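Local coordinates for protein esterase (PDB 5EGN) that degrades N-acyl homoserine lactones, the quorum-sensing signals of bacteria, probably by hydrolysing the lactone ring as an esterase of the alpha/beta hydrolase fold, at residues V4-S15 / D73-L82; T64-A72 / D186-N194. The protein carries 2 engineered substitutions. All blocks are in the same frame, centred on the assembly; numbering follows the deposited sequence.

Contact 1 of 2, residues V4-S15 / D73-L82; sequences VENDGVKIYYDS and DDVVAVLDAL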
loop_
_atom_site.group_PDB
_atom_site.type_symbol
_atom_site.label_atom_id
_atom_site.label_comp_id
_atom_site.label_asym_id
_atom_site.label_seq_id
_atom_site.Cartn_x
_atom_site.Cartn_y
_atom_site.Cartn_z
ATOM N N VAL A 4 10.953 5.913 -14.479
ATOM C CA VAL A 4 11.989 6.748 -15.072
ATOM C C VAL A 4 13.193 5.863 -15.330
ATOM O O VAL A 4 13.380 4.868 -14.648
ATOM C CB VAL A 4 12.419 7.929 -14.176
ATOM C CG1 VAL A 4 12.872 9.094 -15.040
ATOM C CG2 VAL A 4 11.301 8.363 -13.261
ATOM N N GLU A 5 14.012 6.208 -16.312
ATOM C CA GLU A 5 15.233 5.447 -16.534
ATOM C C GLU A 5 16.452 6.248 -16.101
ATOM O O GLU A 5 16.663 7.366 -16.566
ATOM C CB GLU A 5 15.353 5.025 -18.003
ATOM C CG GLU A 5 16.431 3.983 -18.229
ATOM C CD GLU A 5 16.372 3.376 -19.613
ATOM O OE1 GLU A 5 17.185 3.774 -20.474
ATOM O OE2 GLU A 5 15.519 2.493 -19.842
ATOM N N ASN A 6 17.240 5.675 -15.199
ATOM C CA ASN A 6 18.484 6.303 -14.795
ATOM C C ASN A 6 19.648 5.393 -15.154
ATOM O O ASN A 6 19.883 4.375 -14.498
ATOM C CB ASN A 6 18.475 6.626 -13.299
ATOM C CG ASN A 6 19.397 7.779 -12.943
ATOM O OD1 ASN A 6 18.990 8.730 -12.279
ATOM N ND2 ASN A 6 20.646 7.701 -13.385
ATOM N N ASP A 7 20.345 5.764 -16.225
ATOM C CA ASP A 7 21.535 5.063 -16.692
ATOM C C ASP A 7 21.232 3.592 -16.981
ATOM O O ASP A 7 22.076 2.716 -16.772
ATOM C CB ASP A 7 22.657 5.186 -15.663
ATOM C CG ASP A 7 24.041 5.182 -16.296
ATOM O OD1 ASP A 7 24.213 4.584 -17.378
ATOM O OD2 ASP A 7 24.965 5.783 -15.704
ATOM N N GLY A 8 20.024 3.335 -17.476
ATOM C CA GLY A 8 19.606 1.993 -17.838
ATOM C C GLY A 8 18.834 1.268 -16.753
ATOM O O GLY A 8 18.381 0.145 -16.964
ATOM N N VAL A 9 18.683 1.899 -15.589
ATOM C CA VAL A 9 17.946 1.273 -14.492
ATOM C C VAL A 9 16.576 1.922 -14.292
ATOM O O VAL A 9 16.487 3.121 -14.010
ATOM C CB VAL A 9 18.737 1.342 -13.171
ATOM C CG1 VAL A 9 17.953 0.681 -12.045
ATOM C CG2 VAL A 9 20.096 0.683 -13.333
ATOM N N LYS A 10 15.516 1.129 -14.444
ATOM C CA LYS A 10 14.152 1.630 -14.290
ATOM C C LYS A 10 13.769 1.809 -12.826
ATOM O O LYS A 10 13.807 0.862 -12.041
ATOM C CB LYS A 10 13.145 0.691 -14.960
ATOM C CG LYS A 10 13.519 0.235 -16.357
ATOM C CD LYS A 10 12.430 -0.651 -16.940
ATOM C CE LYS A 10 12.999 -1.643 -17.938
ATOM N NZ LYS A 10 13.867 -2.648 -17.263
ATOM N N ILE A 11 13.393 3.032 -12.475
ATOM C CA ILE A 11 12.883 3.350 -11.153
ATOM C C ILE A 11 11.379 3.567 -11.220
ATOM O O ILE A 11 10.905 4.433 -11.960
ATOM C CB ILE A 11 13.550 4.610 -10.576
ATOM C CG1 ILE A 11 15.071 4.461 -10.597
ATOM C CG2 ILE A 11 13.053 4.881 -9.167
ATOM C CD1 ILE A 11 15.568 3.254 -9.841
ATOM N N TYR A 12 10.630 2.773 -10.460
ATOM C CA TYR A 12 9.187 2.947 -10.403
ATOM C C TYR A 12 8.816 4.018 -9.387
ATOM O O TYR A 12 9.449 4.143 -8.339
ATOM C CB TYR A 12 8.482 1.633 -10.053
ATOM C CG TYR A 12 6.974 1.741 -10.124
ATOM C CD1 TYR A 12 6.302 1.524 -11.319
ATOM C CD2 TYR A 12 6.225 2.076 -9.002
ATOM C CE1 TYR A 12 4.930 1.631 -11.395
ATOM C CE2 TYR A 12 4.852 2.187 -9.070
ATOM C CZ TYR A 12 4.211 1.961 -10.269
ATOM O OH TYR A 12 2.845 2.066 -10.348
ATOM N N TYR A 13 7.781 4.783 -9.705
ATOM C CA TYR A 13 7.294 5.819 -8.809
ATOM C C TYR A 13 5.801 6.011 -9.007
ATOM O O TYR A 13 5.268 5.701 -10.070
ATOM C CB TYR A 13 8.030 7.136 -9.057
ATOM C CG TYR A 13 7.678 7.795 -10.374
ATOM C CD1 TYR A 13 8.288 7.400 -11.557
ATOM C CD2 TYR A 13 6.738 8.817 -10.435
ATOM C CE1 TYR A 13 7.967 7.998 -12.762
ATOM C CE2 TYR A 13 6.412 9.421 -11.635
ATOM C CZ TYR A 13 7.033 9.007 -12.795
ATOM O OH TYR A 13 6.717 9.603 -13.994
ATOM N N ASP A 14 5.120 6.523 -7.990
ATOM C CA ASP A 14 3.737 6.943 -8.171
ATOM C C ASP A 14 3.599 8.424 -7.845
ATOM O O ASP A 14 4.290 8.943 -6.966
ATOM C CB ASP A 14 2.785 6.111 -7.311
ATOM C CG ASP A 14 2.509 4.740 -7.901
ATOM O OD1 ASP A 14 2.431 4.625 -9.144
ATOM O OD2 ASP A 14 2.365 3.778 -7.120
ATOM N N SER A 15 2.711 9.100 -8.565
ATOM C CA SER A 15 2.501 10.529 -8.383
ATOM C C SER A 15 1.017 10.892 -8.373
ATOM O O SER A 15 0.311 10.661 -9.355
ATOM C CB SER A 15 3.223 11.312 -9.483
ATOM O OG SER A 15 2.879 12.687 -9.450
ATOM N N ASP A 73 20.464 9.816 -7.002
ATOM C CA ASP A 73 20.389 10.145 -8.422
ATOM C C ASP A 73 19.113 9.577 -9.041
ATOM O O ASP A 73 18.519 10.202 -9.917
ATOM C CB ASP A 73 21.624 9.636 -9.169
ATOM C CG ASP A 73 21.734 10.210 -10.576
ATOM O OD1 ASP A 73 20.977 11.148 -10.902
ATOM O OD2 ASP A 73 22.588 9.729 -11.355
ATOM N N ASP A 74 18.694 8.396 -8.586
ATOM C CA ASP A 74 17.408 7.843 -9.017
ATOM C C ASP A 74 16.270 8.800 -8.652
ATOM O O ASP A 74 15.396 9.107 -9.482
ATOM C CB ASP A 74 17.169 6.464 -8.393
ATOM C CG ASP A 74 18.153 5.416 -8.888
ATOM O OD1 ASP A 74 18.728 5.605 -9.979
ATOM O OD2 ASP A 74 18.340 4.397 -8.190
ATOM N N VAL A 75 16.293 9.278 -7.408
ATOM C CA VAL A 75 15.311 10.263 -6.955
ATOM C C VAL A 75 15.323 11.518 -7.833
ATOM O O VAL A 75 14.266 12.019 -8.227
ATOM C CB VAL A 75 15.551 10.678 -5.487
ATOM C CG1 VAL A 75 14.520 11.712 -5.054
ATOM C CG2 VAL A 75 15.503 9.464 -4.575
ATOM N N VAL A 76 16.518 12.018 -8.144
ATOM C CA VAL A 76 16.652 13.209 -8.980
ATOM C C VAL A 76 16.094 12.956 -10.379
ATOM O O VAL A 76 15.510 13.847 -10.989
ATOM C CB VAL A 76 18.124 13.677 -9.085
ATOM C CG1 VAL A 76 18.247 14.868 -10.026
ATOM C CG2 VAL A 76 18.662 14.044 -7.716
ATOM N N ALA A 77 16.268 11.735 -10.880
ATOM C CA ALA A 77 15.689 11.349 -12.164
ATOM C C ALA A 77 14.171 11.450 -12.110
ATOM O O ALA A 77 13.540 12.017 -13.011
ATOM C CB ALA A 77 16.112 9.942 -12.544
ATOM N N VAL A 78 13.590 10.902 -11.045
ATOM C CA VAL A 78 12.144 10.988 -10.855
ATOM C C VAL A 78 11.671 12.444 -10.817
ATOM O O VAL A 78 10.692 12.802 -11.474
ATOM C CB VAL A 78 11.700 10.271 -9.568
ATOM C CG1 VAL A 78 10.207 10.469 -9.336
ATOM C CG2 VAL A 78 12.041 8.789 -9.647
ATOM N N LEU A 79 12.376 13.280 -10.061
ATOM C CA LEU A 79 12.020 14.694 -9.951
ATOM C C LEU A 79 12.166 15.425 -11.285
ATOM O O LEU A 79 11.422 16.362 -11.575
ATOM C CB LEU A 79 12.877 15.377 -8.885
ATOM C CG LEU A 79 12.628 14.927 -7.442
ATOM C CD1 LEU A 79 13.611 15.589 -6.488
ATOM C CD2 LEU A 79 11.193 15.217 -7.031
ATOM N N ASP A 80 13.125 14.983 -12.092
ATOM C CA ASP A 80 13.370 15.573 -13.401
ATOM C C ASP A 80 12.245 15.240 -14.371
ATOM O O ASP A 80 11.763 16.112 -15.094
ATOM C CB ASP A 80 14.711 15.098 -13.965
ATOM C CG ASP A 80 15.896 15.772 -13.301
ATOM O OD1 ASP A 80 15.692 16.806 -12.633
ATOM O OD2 ASP A 80 17.032 15.274 -13.452
ATOM N N ALA A 81 11.829 13.977 -14.385
ATOM C CA ALA A 81 10.722 13.561 -15.237
ATOM C C ALA A 81 9.425 14.243 -14.812
ATOM O O ALA A 81 8.570 14.546 -15.642
ATOM C CB ALA A 81 10.562 12.049 -15.208
ATOM N N LEU A 82 9.294 14.492 -13.513
ATOM C CA LEU A 82 8.095 15.115 -12.961
ATOM C C LEU A 82 8.184 16.640 -12.971
ATOM O O LEU A 82 7.285 17.318 -12.474
ATOM C CB LEU A 82 7.844 14.612 -11.537
ATOM C CG LEU A 82 7.314 13.183 -11.379
ATOM C CD1 LEU A 82 7.264 12.786 -9.915
ATOM C CD2 LEU A 82 5.937 13.042 -12.017
#
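Val4 and Val78 meet at about a right angle, with CG2 of Val4 3.7 Å from CG2 of Val78, and the apolar packing spreads from this pair. The other branch of Val4 has CG1 anti to the backbone N (chi1 -150°), which sets it against the methyl of Ala81, CG1 to CB 3.8 Å. Val78 CG2 also lies 4.1 Å from Ile11 CG2, and a single methyl thus touches both strands of the hairpin. The aliphatic part of Asp74 packs on Ile11, CB to CG1 3.6 Å.

The aromatic contact uses the second methyl of Val78. CG1 sits over one face of the Tyr13 ring, 4.2 Å from the centroid and 25° off the normal, a CH-pi contact. Leu82 approaches the same ring obliquely, its CD2 3.7 Å from Tyr13 CE2.

This is the N-terminal beta hairpin of an alpha/beta hydrolase sheet, closed by a type I' turn from Asn6 to Val9 and packed against helix 68-81. Strand 9-15 crosses the segment 73-81 of that helix at -62°.

Polar groups gather near the turn. Asp74 OD2 forms a salt bridge with Arg54, and its OD1 lies 3.5 Å from Asn6 CB. The amide end of Asn6 lies between Asp73 and the Ala77 methyl, Asn6 CG to Ala77 CB 4.0 Å. An alanine here would remove that amide and would probably leave a gap between the two. Farther along the strand, Ser15 OG is hydrogen-bonded to His47 as Leu82 CD2 packs beside it.

Contact 2 of 2, residues T64-A72 / D186-N194; sequences TGYSIMEHA and DPNGVFAWN
Ile68 lies across the indole of Trp193 at about a right angle, and this is the tightly packed, buried part of the contact. Its CG1 stands over one face of the five-membered ring, 24° off the normal and shifted toward the rim, 3.4 Å from Trp193 CG. The indole is also fixed from beyond the contact: its NE1 is hydrogen-bonded to Gln101, and Met97 and Met100 of helix 94-105 touch it.

Next to this apolar pair the backbones join. Ile68 N donates to Asn188 O over 3.1 Å at 152°, and the CA-H groups of Ser67 and Gly189 make weaker contacts with Asn188 O and Tyr66 O respectively. A water donates to Tyr66 O at 2.7 Å and weakly accepts from Val190 N, linking the segments a second time.

The side formed by partly exposed residues is looser. Met69, bent at chi2 (86°), brings CE near the plane of the indole at its edge, 4.0 Å from Trp193 CD1, and alongside Asn188 OD1. Asp186 spends OD1 on an Asx turn, accepting from Asn188 N at 2.8 Å through the anti lone pair. Its OD2 lies 4.1 Å from Glu70 OE1, an approach of like charges.

Ser67 is the N-cap of helix 68-81 and forms a capping box with Glu70: Glu70 N donates to Ser67 OG, while Glu70 OE1, met on its anti side, takes both Ser67 N and Ser67 OG, the latter at 2.7 Å. The loop after helix 177-185 thus reaches the start of helix 68-81, which flanks the sheet, and the side chain of Val190 lies near, without touching, what is probably the nucleophile elbow. Two acceptors, one from the helix's own capping box and one from the loop, occupy N-H groups of its first turn, and the partial positive charge of the helix N-terminus may offset some of the repulsion between the carboxylates of Glu70 and Asp186.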
loop_
_atom_site.group_PDB
_atom_site.type_symbol
_atom_site.label_atom_id
_atom_site.label_comp_id
_atom_site.label_asym_id
_atom_site.label_seq_id
_atom_site.Cartn_x
_atom_site.Cartn_y
_atom_site.Cartn_z
ATOM N N THR A 64 24.714 -4.744 -9.168
ATOM C CA THR A 64 25.515 -3.818 -8.372
ATOM C C THR A 64 25.133 -2.364 -8.621
ATOM O O THR A 64 24.478 -2.045 -9.614
ATOM C CB THR A 64 27.020 -3.980 -8.659
ATOM O OG1 THR A 64 27.223 -4.161 -10.066
ATOM C CG2 THR A 64 27.585 -5.179 -7.916
ATOM N N GLY A 65 25.552 -1.486 -7.716
ATOM C CA GLY A 65 25.280 -0.065 -7.838
ATOM C C GLY A 65 24.284 0.418 -6.804
ATOM O O GLY A 65 23.274 1.034 -7.140
ATOM N N TYR A 66 24.574 0.142 -5.537
ATOM C CA TYR A 66 23.654 0.483 -4.463
ATOM C C TYR A 66 24.292 1.404 -3.434
ATOM O O TYR A 66 24.199 1.165 -2.230
ATOM C CB TYR A 66 23.134 -0.787 -3.789
ATOM C CG TYR A 66 22.287 -1.636 -4.707
ATOM C CD1 TYR A 66 20.985 -1.268 -5.017
ATOM C CD2 TYR A 66 22.790 -2.799 -5.272
ATOM C CE1 TYR A 66 20.208 -2.034 -5.858
ATOM C CE2 TYR A 66 22.018 -3.575 -6.115
ATOM C CZ TYR A 66 20.729 -3.186 -6.404
ATOM O OH TYR A 66 19.955 -3.954 -7.243
ATOM N N SER A 67 24.950 2.453 -3.916
ATOM C CA SER A 67 25.414 3.519 -3.041
ATOM C C SER A 67 24.253 4.471 -2.802
ATOM O O SER A 67 23.339 4.559 -3.623
ATOM C CB SER A 67 26.607 4.259 -3.648
ATOM O OG SER A 67 26.228 4.981 -4.806
ATOM N N ILE A 68 24.286 5.177 -1.679
ATOM C CA ILE A 68 23.233 6.127 -1.348
ATOM C C ILE A 68 23.201 7.259 -2.374
ATOM O O ILE A 68 22.143 7.821 -2.667
ATOM C CB ILE A 68 23.424 6.693 0.072
ATOM C CG1 ILE A 68 23.514 5.550 1.081
ATOM C CG2 ILE A 68 22.282 7.616 0.447
ATOM C CD1 ILE A 68 22.285 4.670 1.112
ATOM N N MET A 69 24.365 7.571 -2.935
ATOM C CA MET A 69 24.471 8.597 -3.964
ATOM C C MET A 69 23.702 8.195 -5.222
ATOM O O MET A 69 23.012 9.013 -5.831
ATOM C CB MET A 69 25.937 8.867 -4.309
ATOM C CG MET A 69 26.814 9.228 -3.120
ATOM S SD MET A 69 27.482 7.780 -2.275
ATOM C CE MET A 69 28.410 8.555 -0.956
ATOM N N GLU A 70 23.824 6.927 -5.602
ATOM C CA GLU A 70 23.126 6.407 -6.775
ATOM C C GLU A 70 21.608 6.396 -6.565
ATOM O O GLU A 70 20.843 6.718 -7.481
ATOM C CB GLU A 70 23.642 5.007 -7.116
ATOM C CG GLU A 70 24.995 5.024 -7.827
ATOM C CD GLU A 70 25.678 3.671 -7.835
ATOM O OE1 GLU A 70 25.887 3.105 -6.739
ATOM O OE2 GLU A 70 26.017 3.178 -8.933
ATOM N N HIS A 71 21.184 6.023 -5.360
ATOM C CA HIS A 71 19.779 6.114 -4.970
ATOM C C HIS A 71 19.273 7.547 -5.117
ATOM O O HIS A 71 18.195 7.799 -5.680
ATOM C CB HIS A 71 19.585 5.644 -3.526
ATOM C CG HIS A 71 19.530 4.157 -3.368
ATOM N ND1 HIS A 71 18.547 3.383 -3.946
ATOM C CD2 HIS A 71 20.321 3.302 -2.676
ATOM C CE1 HIS A 71 18.741 2.116 -3.626
ATOM N NE2 HIS A 71 19.812 2.040 -2.858
ATOM N N ALA A 72 20.068 8.480 -4.601
ATOM C CA ALA A 72 19.752 9.899 -4.682
ATOM C C ALA A 72 19.608 10.342 -6.132
ATOM O O ALA A 72 18.730 11.140 -6.459
ATOM C CB ALA A 72 20.817 10.720 -3.975
ATOM N N ASP A 186 28.767 -2.571 -0.942
ATOM C CA ASP A 186 29.128 -1.232 -1.395
ATOM C C ASP A 186 29.711 -0.426 -0.236
ATOM O O ASP A 186 29.107 -0.349 0.833
ATOM C CB ASP A 186 27.908 -0.522 -1.991
ATOM C CG ASP A 186 28.281 0.685 -2.836
ATOM O OD1 ASP A 186 28.979 1.587 -2.326
ATOM O OD2 ASP A 186 27.873 0.731 -4.016
ATOM N N PRO A 187 30.896 0.176 -0.446
ATOM C CA PRO A 187 31.553 0.998 0.577
ATOM C C PRO A 187 30.740 2.232 0.961
ATOM O O PRO A 187 31.079 2.917 1.924
ATOM C CB PRO A 187 32.873 1.403 -0.091
ATOM C CG PRO A 187 32.609 1.283 -1.553
ATOM C CD PRO A 187 31.694 0.103 -1.681
ATOM N N ASN A 188 29.687 2.515 0.203
ATOM C CA ASN A 188 28.752 3.571 0.554
ATOM C C ASN A 188 27.319 3.057 0.496
ATOM O O ASN A 188 26.391 3.796 0.164
ATOM C CB ASN A 188 28.931 4.777 -0.366
ATOM C CG ASN A 188 30.243 5.497 -0.129
ATOM O OD1 ASN A 188 30.362 6.307 0.791
ATOM N ND2 ASN A 188 31.237 5.206 -0.960
ATOM N N GLY A 189 27.155 1.778 0.819
ATOM C CA GLY A 189 25.843 1.161 0.883
ATOM C C GLY A 189 25.139 1.508 2.179
ATOM O O GLY A 189 25.611 2.353 2.935
ATOM N N VAL A 190 24.015 0.846 2.440
ATOM C CA VAL A 190 23.175 1.173 3.591
ATOM C C VAL A 190 23.928 1.065 4.921
ATOM O O VAL A 190 23.663 1.823 5.855
ATOM C CB VAL A 190 21.915 0.267 3.635
ATOM C CG1 VAL A 190 22.300 -1.203 3.752
ATOM C CG2 VAL A 190 20.990 0.680 4.771
ATOM N N PHE A 191 24.886 0.146 4.998
ATOM C CA PHE A 191 25.616 -0.082 6.240
ATOM C C PHE A 191 26.888 0.756 6.341
ATOM O O PHE A 191 27.295 1.146 7.434
ATOM C CB PHE A 191 25.970 -1.564 6.385
ATOM C CG PHE A 191 24.792 -2.446 6.687
ATOM C CD1 PHE A 191 24.137 -2.356 7.904
ATOM C CD2 PHE A 191 24.351 -3.378 5.763
ATOM C CE1 PHE A 191 23.057 -3.170 8.187
ATOM C CE2 PHE A 191 23.271 -4.194 6.043
ATOM C CZ PHE A 191 22.625 -4.090 7.255
ATOM N N ALA A 192 27.512 1.032 5.201
ATOM C CA ALA A 192 28.829 1.660 5.192
ATOM C C ALA A 192 28.769 3.174 5.001
ATOM O O ALA A 192 29.724 3.881 5.327
ATOM C CB ALA A 192 29.694 1.033 4.113
ATOM N N TRP A 193 27.653 3.662 4.469
ATOM C CA TRP A 193 27.461 5.090 4.228
ATOM C C TRP A 193 27.630 5.899 5.509
ATOM O O TRP A 193 26.944 5.658 6.500
ATOM C CB TRP A 193 26.079 5.339 3.625
ATOM C CG TRP A 193 25.777 6.769 3.314
ATOM C CD1 TRP A 193 26.229 7.489 2.246
ATOM C CD2 TRP A 193 24.929 7.648 4.060
ATOM N NE1 TRP A 193 25.724 8.765 2.290
ATOM C CE2 TRP A 193 24.923 8.887 3.393
ATOM C CE3 TRP A 193 24.179 7.507 5.232
ATOM C CZ2 TRP A 193 24.195 9.980 3.859
ATOM C CZ3 TRP A 193 23.460 8.592 5.692
ATOM C CH2 TRP A 193 23.471 9.812 5.008
ATOM N N ASN A 194 28.547 6.860 5.482
ATOM C CA ASN A 194 28.898 7.614 6.679
ATOM C C ASN A 194 29.211 9.075 6.367
ATOM O O ASN A 194 30.185 9.376 5.678
ATOM C CB ASN A 194 30.089 6.950 7.375
ATOM C CG ASN A 194 30.314 7.468 8.781
ATOM O OD1 ASN A 194 30.084 8.639 9.074
ATOM N ND2 ASN A 194 30.774 6.589 9.664
HETATM O O HOH W 1 22.704 0.681 -0.026
#

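In the fold
Helix 68-81 takes part in both contacts, whose centres lie about 17 Å apart: its start receives the loop 186-194 in contact 2, and its later turns receive the N-terminal hairpin in contact 1. Each is partly buried, but contact 1 lies farther from the centre of the chain, at the margin of the sheet, where helix and strands meet mainly through aliphatic and aromatic side chains. Contact 2, nearer the centre, adds a backbone hydrogen bond and a water link to its ring packing, where the loop meets the start of the helix. Arg54 serves both places, pairing with Asp74 and bonding to Gly65 O.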